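Local structure of major royal jelly protein 1 (Apis mellifera, 5YYL) at residues Tyr65-His73 against Ile354-Ala362; Trp72-Met80 against Ser88-Lys96. The protein is the most abundant protein of royal jelly, binds sterol and probably serves a nutritional role in the food of developing honeybee larvae. All coordinates share one frame; numbering follows the deposited sequence.

Contact 1 of 2, residues Tyr65-His73 against Ile354-Ala362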
loop_
_atom_site.group_PDB
_atom_site.type_symbol
_atom_site.label_atom_id
_atom_site.label_comp_id
_atom_site.label_asym_id
_atom_site.label_seq_id
_atom_site.Cartn_x
_atom_site.Cartn_y
_atom_site.Cartn_z
ATOM N N TYR A 65 11.853 30.783 32.275
ATOM C CA TYR A 65 13.054 29.958 32.243
ATOM C C TYR A 65 12.631 28.497 32.352
ATOM O O TYR A 65 11.856 28.132 33.262
ATOM C CB TYR A 65 13.996 30.300 33.394
ATOM C CG TYR A 65 14.261 31.781 33.571
ATOM C CD1 TYR A 65 15.019 32.496 32.636
ATOM C CD2 TYR A 65 13.746 32.478 34.680
ATOM C CE1 TYR A 65 15.261 33.853 32.798
ATOM C CE2 TYR A 65 13.985 33.835 34.850
ATOM C CZ TYR A 65 14.736 34.518 33.907
ATOM O OH TYR A 65 14.966 35.869 34.076
ATOM N N PRO A 66 13.119 27.655 31.426
ATOM C CA PRO A 66 12.664 26.270 31.426
ATOM C C PRO A 66 13.450 25.419 32.412
ATOM O O PRO A 66 14.653 25.567 32.534
ATOM C CB PRO A 66 12.906 25.828 29.981
ATOM C CG PRO A 66 14.071 26.654 29.530
ATOM C CD PRO A 66 14.088 27.924 30.345
ATOM N N SER A 67 12.753 24.547 33.110
ATOM C CA SER A 67 13.343 23.672 34.105
ATOM C C SER A 67 13.545 22.256 33.549
ATOM O O SER A 67 14.625 21.693 33.687
ATOM C CB SER A 67 12.452 23.637 35.345
ATOM O OG SER A 67 13.001 22.796 36.338
ATOM N N ASP A 68 12.502 21.687 32.946
ATOM C CA ASP A 68 12.538 20.309 32.461
ATOM C C ASP A 68 11.785 20.157 31.138
ATOM O O ASP A 68 10.959 20.988 30.788
ATOM C CB ASP A 68 11.932 19.372 33.530
ATOM C CG ASP A 68 12.389 17.897 33.401
ATOM O OD1 ASP A 68 13.246 17.581 32.564
ATOM O OD2 ASP A 68 11.898 17.034 34.156
ATOM N N ILE A 69 12.119 19.103 30.396
ATOM C CA ILE A 69 11.381 18.689 29.203
ATOM C C ILE A 69 11.061 17.224 29.342
ATOM O O ILE A 69 11.709 16.507 30.108
ATOM C CB ILE A 69 12.173 18.906 27.892
ATOM C CG1 ILE A 69 13.504 18.139 27.884
ATOM C CG2 ILE A 69 12.442 20.390 27.689
ATOM C CD1 ILE A 69 14.269 18.203 26.575
ATOM N N ASP A 70 10.051 16.786 28.612
ATOM C CA ASP A 70 9.823 15.363 28.407
ATOM C C ASP A 70 9.000 15.182 27.127
ATOM O O ASP A 70 8.744 16.151 26.416
ATOM C CB ASP A 70 9.182 14.721 29.644
ATOM C CG ASP A 70 9.586 13.253 29.822
ATOM O OD1 ASP A 70 9.430 12.479 28.824
ATOM O OD2 ASP A 70 10.020 12.870 30.949
ATOM N N GLN A 71 8.616 13.952 26.815
ATOM C CA GLN A 71 8.014 13.644 25.534
ATOM C C GLN A 71 7.161 12.415 25.687
ATOM O O GLN A 71 7.611 11.433 26.282
ATOM C CB GLN A 71 9.121 13.404 24.503
ATOM C CG GLN A 71 8.645 13.009 23.109
ATOM C CD GLN A 71 8.304 11.534 22.949
ATOM O OE1 GLN A 71 8.944 10.671 23.546
ATOM N NE2 GLN A 71 7.293 11.241 22.146
ATOM N N TRP A 72 5.931 12.479 25.165
ATOM C CA TRP A 72 5.045 11.313 25.071
ATOM C C TRP A 72 4.160 11.479 23.851
ATOM O O TRP A 72 3.469 12.498 23.729
ATOM C CB TRP A 72 4.191 11.196 26.328
ATOM C CG TRP A 72 3.257 10.056 26.336
ATOM C CD1 TRP A 72 3.507 8.789 26.780
ATOM C CD2 TRP A 72 1.899 10.068 25.919
ATOM N NE1 TRP A 72 2.377 7.998 26.662
ATOM C CE2 TRP A 72 1.377 8.763 26.132
ATOM C CE3 TRP A 72 1.061 11.052 25.390
ATOM C CZ2 TRP A 72 0.066 8.427 25.838
ATOM C CZ3 TRP A 72 -0.241 10.723 25.085
ATOM C CH2 TRP A 72 -0.733 9.415 25.311
ATOM N N HIS A 73 4.202 10.498 22.950
ATOM C CA HIS A 73 3.475 10.557 21.678
ATOM C C HIS A 73 3.731 11.915 20.998
ATOM O O HIS A 73 4.889 12.283 20.822
ATOM C CB HIS A 73 1.990 10.238 21.896
ATOM C CG HIS A 73 1.725 8.836 22.355
ATOM N ND1 HIS A 73 0.447 8.331 22.481
ATOM C CD2 HIS A 73 2.563 7.823 22.689
ATOM C CE1 HIS A 73 0.511 7.072 22.884
ATOM N NE2 HIS A 73 1.785 6.739 23.022
ATOM N N ILE A 354 23.165 22.292 30.322
ATOM C CA ILE A 354 22.262 21.185 30.068
ATOM C C ILE A 354 21.376 21.008 31.313
ATOM O O ILE A 354 21.751 20.346 32.275
ATOM C CB ILE A 354 23.026 19.905 29.674
ATOM C CG1 ILE A 354 23.751 20.142 28.354
ATOM C CG2 ILE A 354 22.084 18.720 29.534
ATOM C CD1 ILE A 354 24.739 19.052 27.992
ATOM N N ALA A 355 20.207 21.641 31.288
ATOM C CA ALA A 355 19.286 21.584 32.413
ATOM C C ALA A 355 18.486 20.305 32.457
ATOM O O ALA A 355 17.934 19.967 33.506
ATOM C CB ALA A 355 18.335 22.761 32.359
ATOM N N SER A 356 18.357 19.608 31.325
ATOM C CA SER A 356 17.605 18.357 31.337
ATOM C C SER A 356 17.942 17.418 30.219
ATOM O O SER A 356 18.343 17.856 29.160
ATOM C CB SER A 356 16.107 18.629 31.318
ATOM O OG SER A 356 15.449 17.558 31.951
ATOM N N MET A 357 17.796 16.123 30.482
ATOM C CA MET A 357 17.976 15.074 29.489
ATOM C C MET A 357 17.021 13.922 29.722
ATOM O O MET A 357 16.753 13.557 30.866
ATOM C CB MET A 357 19.395 14.546 29.536
ATOM C CG MET A 357 20.376 15.530 28.973
ATOM S SD MET A 357 22.052 14.878 29.024
ATOM C CE MET A 357 22.603 15.816 27.608
ATOM N N LYS A 358 16.487 13.373 28.640
ATOM C CA LYS A 358 15.654 12.178 28.702
ATOM C C LYS A 358 16.032 11.267 27.545
ATOM O O LYS A 358 16.534 11.738 26.527
ATOM C CB LYS A 358 14.168 12.532 28.606
ATOM C CG LYS A 358 13.689 13.573 29.600
ATOM C CD LYS A 358 13.633 13.010 31.002
ATOM C CE LYS A 358 13.352 14.084 32.037
ATOM N NZ LYS A 358 11.921 14.517 31.997
ATOM N N ILE A 359 15.794 9.969 27.700
ATOM C CA ILE A 359 16.027 9.007 26.639
ATOM C C ILE A 359 14.768 8.203 26.390
ATOM O O ILE A 359 14.185 7.644 27.300
ATOM C CB ILE A 359 17.250 8.093 26.931
ATOM C CG1 ILE A 359 18.527 8.947 26.836
ATOM C CG2 ILE A 359 17.326 6.928 25.932
ATOM C CD1 ILE A 359 19.827 8.208 27.024
ATOM N N LYS A 360 14.402 8.129 25.120
ATOM C CA LYS A 360 13.200 7.461 24.650
ATOM C C LYS A 360 13.585 6.388 23.656
ATOM O O LYS A 360 14.634 6.472 23.047
ATOM C CB LYS A 360 12.299 8.504 23.962
ATOM C CG LYS A 360 11.886 9.668 24.871
ATOM C CD LYS A 360 10.891 9.241 25.956
ATOM C CE LYS A 360 10.921 10.193 27.143
ATOM N NZ LYS A 360 9.801 9.919 28.078
ATOM N N GLU A 361 12.729 5.389 23.507
ATOM C CA GLU A 361 12.860 4.360 22.480
ATOM C C GLU A 361 11.889 4.654 21.332
ATOM O O GLU A 361 10.747 5.061 21.563
ATOM C CB GLU A 361 12.566 2.992 23.068
ATOM C CG GLU A 361 13.579 2.511 24.075
ATOM C CD GLU A 361 13.117 1.221 24.730
ATOM O OE1 GLU A 361 13.793 0.180 24.529
ATOM O OE2 GLU A 361 12.063 1.243 25.427
ATOM N N ALA A 362 12.328 4.425 20.100
ATOM C CA ALA A 362 11.480 4.640 18.932
ATOM C C ALA A 362 10.280 3.713 19.015
ATOM O O ALA A 362 10.391 2.631 19.563
ATOM C CB ALA A 362 12.256 4.391 17.648
#

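Contact 2 of 2, residues Trp72-Met80 against Ser88-Lys96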
loop_
_atom_site.group_PDB
_atom_site.type_symbol
_atom_site.label_atom_id
_atom_site.label_comp_id
_atom_site.label_asym_id
_atom_site.label_seq_id
_atom_site.Cartn_x
_atom_site.Cartn_y
_atom_site.Cartn_z
ATOM N N TRP A 72 5.931 12.479 25.165
ATOM C CA TRP A 72 5.045 11.313 25.071
ATOM C C TRP A 72 4.160 11.479 23.851
ATOM O O TRP A 72 3.469 12.498 23.729
ATOM C CB TRP A 72 4.191 11.196 26.328
ATOM C CG TRP A 72 3.257 10.056 26.336
ATOM C CD1 TRP A 72 3.507 8.789 26.780
ATOM C CD2 TRP A 72 1.899 10.068 25.919
ATOM N NE1 TRP A 72 2.377 7.998 26.662
ATOM C CE2 TRP A 72 1.377 8.763 26.132
ATOM C CE3 TRP A 72 1.061 11.052 25.390
ATOM C CZ2 TRP A 72 0.066 8.427 25.838
ATOM C CZ3 TRP A 72 -0.241 10.723 25.085
ATOM C CH2 TRP A 72 -0.733 9.415 25.311
ATOM N N HIS A 73 4.202 10.498 22.950
ATOM C CA HIS A 73 3.475 10.557 21.678
ATOM C C HIS A 73 3.731 11.915 20.998
ATOM O O HIS A 73 4.889 12.283 20.822
ATOM C CB HIS A 73 1.990 10.238 21.896
ATOM C CG HIS A 73 1.725 8.836 22.355
ATOM N ND1 HIS A 73 0.447 8.331 22.481
ATOM C CD2 HIS A 73 2.563 7.823 22.689
ATOM C CE1 HIS A 73 0.511 7.072 22.884
ATOM N NE2 HIS A 73 1.785 6.739 23.022
ATOM N N ASP A 74 2.691 12.680 20.675
ATOM C CA ASP A 74 2.859 13.970 19.970
ATOM C C ASP A 74 3.194 15.155 20.882
ATOM O O ASP A 74 3.514 16.238 20.385
ATOM C CB ASP A 74 1.621 14.306 19.113
ATOM C CG ASP A 74 0.303 14.189 19.876
ATOM O OD1 ASP A 74 0.268 13.593 20.984
ATOM O OD2 ASP A 74 -0.699 14.716 19.359
ATOM N N LYS A 75 3.146 14.932 22.199
ATOM C CA LYS A 75 3.377 15.977 23.188
ATOM C C LYS A 75 4.861 16.080 23.534
ATOM O O LYS A 75 5.523 15.070 23.722
ATOM C CB LYS A 75 2.553 15.685 24.448
ATOM C CG LYS A 75 1.061 15.549 24.184
ATOM C CD LYS A 75 0.304 14.986 25.389
ATOM C CE LYS A 75 -1.091 14.476 25.012
ATOM N NZ LYS A 75 -1.911 15.487 24.269
ATOM N N ILE A 76 5.371 17.308 23.568
ATOM C CA ILE A 76 6.670 17.632 24.135
ATOM C C ILE A 76 6.368 18.525 25.332
ATOM O O ILE A 76 5.880 19.632 25.149
ATOM C CB ILE A 76 7.551 18.434 23.139
ATOM C CG1 ILE A 76 7.909 17.615 21.895
ATOM C CG2 ILE A 76 8.816 18.952 23.814
ATOM C CD1 ILE A 76 8.896 16.489 22.116
ATOM N N PHE A 77 6.652 18.057 26.547
ATOM C CA PHE A 77 6.422 18.856 27.760
ATOM C C PHE A 77 7.554 19.841 27.976
ATOM O O PHE A 77 8.686 19.554 27.646
ATOM C CB PHE A 77 6.206 17.966 28.975
ATOM C CG PHE A 77 4.954 17.149 28.879
ATOM C CD1 PHE A 77 3.706 17.700 29.207
ATOM C CD2 PHE A 77 4.993 15.842 28.410
ATOM C CE1 PHE A 77 2.543 16.953 29.092
ATOM C CE2 PHE A 77 3.827 15.079 28.313
ATOM C CZ PHE A 77 2.602 15.638 28.658
ATOM N N VAL A 78 7.233 21.026 28.469
ATOM C CA VAL A 78 8.232 22.034 28.824
ATOM C C VAL A 78 7.773 22.666 30.119
ATOM O O VAL A 78 6.678 23.217 30.160
ATOM C CB VAL A 78 8.360 23.126 27.748
ATOM C CG1 VAL A 78 9.370 24.183 28.176
ATOM C CG2 VAL A 78 8.761 22.512 26.404
ATOM N N THR A 79 8.575 22.558 31.180
ATOM C CA THR A 79 8.196 23.113 32.483
ATOM C C THR A 79 8.933 24.408 32.727
ATOM O O THR A 79 10.105 24.530 32.391
ATOM C CB THR A 79 8.440 22.177 33.672
ATOM O OG1 THR A 79 9.838 22.111 33.967
ATOM C CG2 THR A 79 7.884 20.819 33.416
ATOM N N MET A 80 8.228 25.368 33.314
ATOM C CA MET A 80 8.786 26.687 33.537
ATOM C C MET A 80 8.904 26.969 35.041
ATOM O O MET A 80 7.968 26.686 35.832
ATOM C CB MET A 80 7.930 27.745 32.850
ATOM C CG MET A 80 8.742 28.901 32.283
ATOM S SD MET A 80 9.689 28.581 30.774
ATOM C CE MET A 80 8.604 27.446 29.904
ATOM N N SER A 88 1.842 29.819 33.105
ATOM C CA SER A 88 1.738 28.400 33.456
ATOM C C SER A 88 3.094 27.781 33.634
ATOM O O SER A 88 4.071 28.214 33.006
ATOM C CB SER A 88 0.968 27.623 32.399
ATOM O OG SER A 88 0.895 26.242 32.752
ATOM N N SER A 89 3.137 26.765 34.500
ATOM C CA SER A 89 4.381 26.061 34.803
ATOM C C SER A 89 4.494 24.774 34.004
ATOM O O SER A 89 5.511 24.554 33.368
ATOM C CB SER A 89 4.491 25.745 36.287
ATOM O OG SER A 89 5.792 25.268 36.551
ATOM N N LEU A 90 3.467 23.934 34.069
ATOM C CA LEU A 90 3.421 22.699 33.311
ATOM C C LEU A 90 2.795 22.945 31.933
ATOM O O LEU A 90 1.603 23.245 31.836
ATOM C CB LEU A 90 2.630 21.637 34.079
ATOM C CG LEU A 90 2.555 20.250 33.450
ATOM C CD1 LEU A 90 3.941 19.694 33.158
ATOM C CD2 LEU A 90 1.793 19.319 34.373
ATOM N N ASN A 91 3.599 22.814 30.873
ATOM C CA ASN A 91 3.151 23.087 29.487
ATOM C C ASN A 91 3.501 21.992 28.482
ATOM O O ASN A 91 4.300 21.115 28.772
ATOM C CB ASN A 91 3.772 24.390 28.978
ATOM C CG ASN A 91 3.774 25.467 30.027
ATOM O OD1 ASN A 91 2.721 25.797 30.568
ATOM N ND2 ASN A 91 4.953 25.999 30.345
ATOM N N VAL A 92 2.867 22.068 27.306
ATOM C CA VAL A 92 3.283 21.327 26.111
ATOM C C VAL A 92 3.516 22.316 24.992
ATOM O O VAL A 92 3.029 23.432 25.050
ATOM C CB VAL A 92 2.276 20.252 25.643
ATOM C CG1 VAL A 92 2.136 19.170 26.687
ATOM C CG2 VAL A 92 0.924 20.840 25.327
ATOM N N ILE A 93 4.270 21.897 23.980
ATOM C CA ILE A 93 4.509 22.729 22.811
ATOM C C ILE A 93 3.286 22.573 21.937
ATOM O O ILE A 93 2.793 21.466 21.757
ATOM C CB ILE A 93 5.789 22.356 22.047
ATOM C CG1 ILE A 93 6.988 22.339 23.008
ATOM C CG2 ILE A 93 6.048 23.353 20.922
ATOM C CD1 ILE A 93 8.329 22.074 22.339
ATOM N N SER A 94 2.794 23.701 21.427
ATOM C CA SER A 94 1.595 23.753 20.602
ATOM C C SER A 94 1.944 23.814 19.124
ATOM O O SER A 94 3.115 23.975 18.734
ATOM C CB SER A 94 0.783 24.997 20.957
ATOM O OG SER A 94 1.404 26.170 20.423
ATOM N N LYS A 95 0.899 23.727 18.302
ATOM C CA LYS A 95 1.035 23.855 16.850
ATOM C C LYS A 95 1.394 25.305 16.443
ATOM O O LYS A 95 2.101 25.512 15.458
ATOM C CB LYS A 95 -0.237 23.358 16.153
ATOM N N LYS A 96 0.947 26.295 17.224
ATOM C CA LYS A 96 1.170 27.713 16.902
ATOM C C LYS A 96 2.627 28.126 17.087
ATOM O O LYS A 96 3.357 27.492 17.848
ATOM C CB LYS A 96 0.274 28.606 17.764
#

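Contact 1 of 2, residues Tyr65-His73 against Ile354-Ala362
Strands 65-72 and 354-361 run almost parallel, their axes 10° apart and 6.0 Å from each other at closest approach, with D68 across from S356 and D70 across from K358. Side chains, chiefly two lysines, bridge the gap between these strands of separate sheets. K358, bent at both chi2 and chi4, brings NZ into a salt bridge with D70 OD2 at 2.7 Å, met from above the carboxylate plane, and a 2.8 Å hydrogen bond from NZ to the backbone O of I69. Its salt bridge to D68 OD2 is longer, at 3.3 Å, and weak as a hydrogen bond; D68 OD2 has a firmer partner in the amide of L127, whose carbonyl also receives K358 NZ. K360 NZ forms a salt bridge on the syn lone pair of D70 OD1 at 2.7 Å and also donates to the backbone O of Q71, in the carbonyl plane. The anti lone pair of that same D70 oxygen takes the backbone N-H of Q71, which should fix the carboxylate's rotation. Q71 OE1 meanwhile lies against the K360 methylenes, 3.4 Å from CG. This largely buried salt-bridge network, acids on one strand and lysines on the other, ties two sheets together, consistent with the family's beta-propeller fold.

Contact 2 of 2, residues Trp72-Met80 against Ser88-Lys96
F77 and V92, a non-hydrogen-bonded antiparallel pair, lie side by side and point the same way. V92 CG1 approaches the phenylalanine ring obliquely, 3.3 Å from F77 CE1, because chi1 of -64° turns this methyl away from its own carbonyl carbon. T79 and L90 share that face of the sheet; their side chains meet at a slant, and L127 of strand 124-129 packs against them and F77. I93 serves two neighbours on the other strand: its CD1 lies 3.5 Å from I76 CG2, the two side chains pointing the same way, while its CG1 touches V78 CG2 at 3.8 Å; its backbone N also bonds I76 O at 3.0 Å, nearly along the C=O axis. These strands form a beta hairpin, the middle pair of a four-stranded antiparallel sheet that makes one blade of the propeller, and their axes are inclined at 135°. Between them V78 N gives a fairly straight bond to N91 O, 2.9 Å long, from well above the carbonyl plane. The return bond from N91 N to V78 O is weak, as is a second from N91 ND2; the other end of that amide, N91 OD1, accepts S88 OG. The M80 side chain crosses N91 at about a right angle. Beside the hairpin's connecting loop S89 grips M80 twice: S89 O accepts M80 N, and S89 OG gives its proton to M80 O at 2.7 Å while receiving the amide of A124.

From the N terminus the chain enters strand 65-72, passes a type II' turn from W72 to K75, and returns as strand 75-81, so W72 and H73 belong to both contacts. Contact 2 then closes a short hairpin loop by bringing strand 90-94 back alongside. Contact 1 closes only when strand 353-361 arrives beside strand 65-72, some 280 residues after that strand, the chain having laid down further four-stranded antiparallel sheets in between. The hairpin thus nests inside the long loop. Backbone pairing of S67 with T79 and of D70 with F77 couples the two contacts: contact 2 builds the sheet outward, and contact 1 ties its first strand to the sheet of strands 353-361 and 373-383.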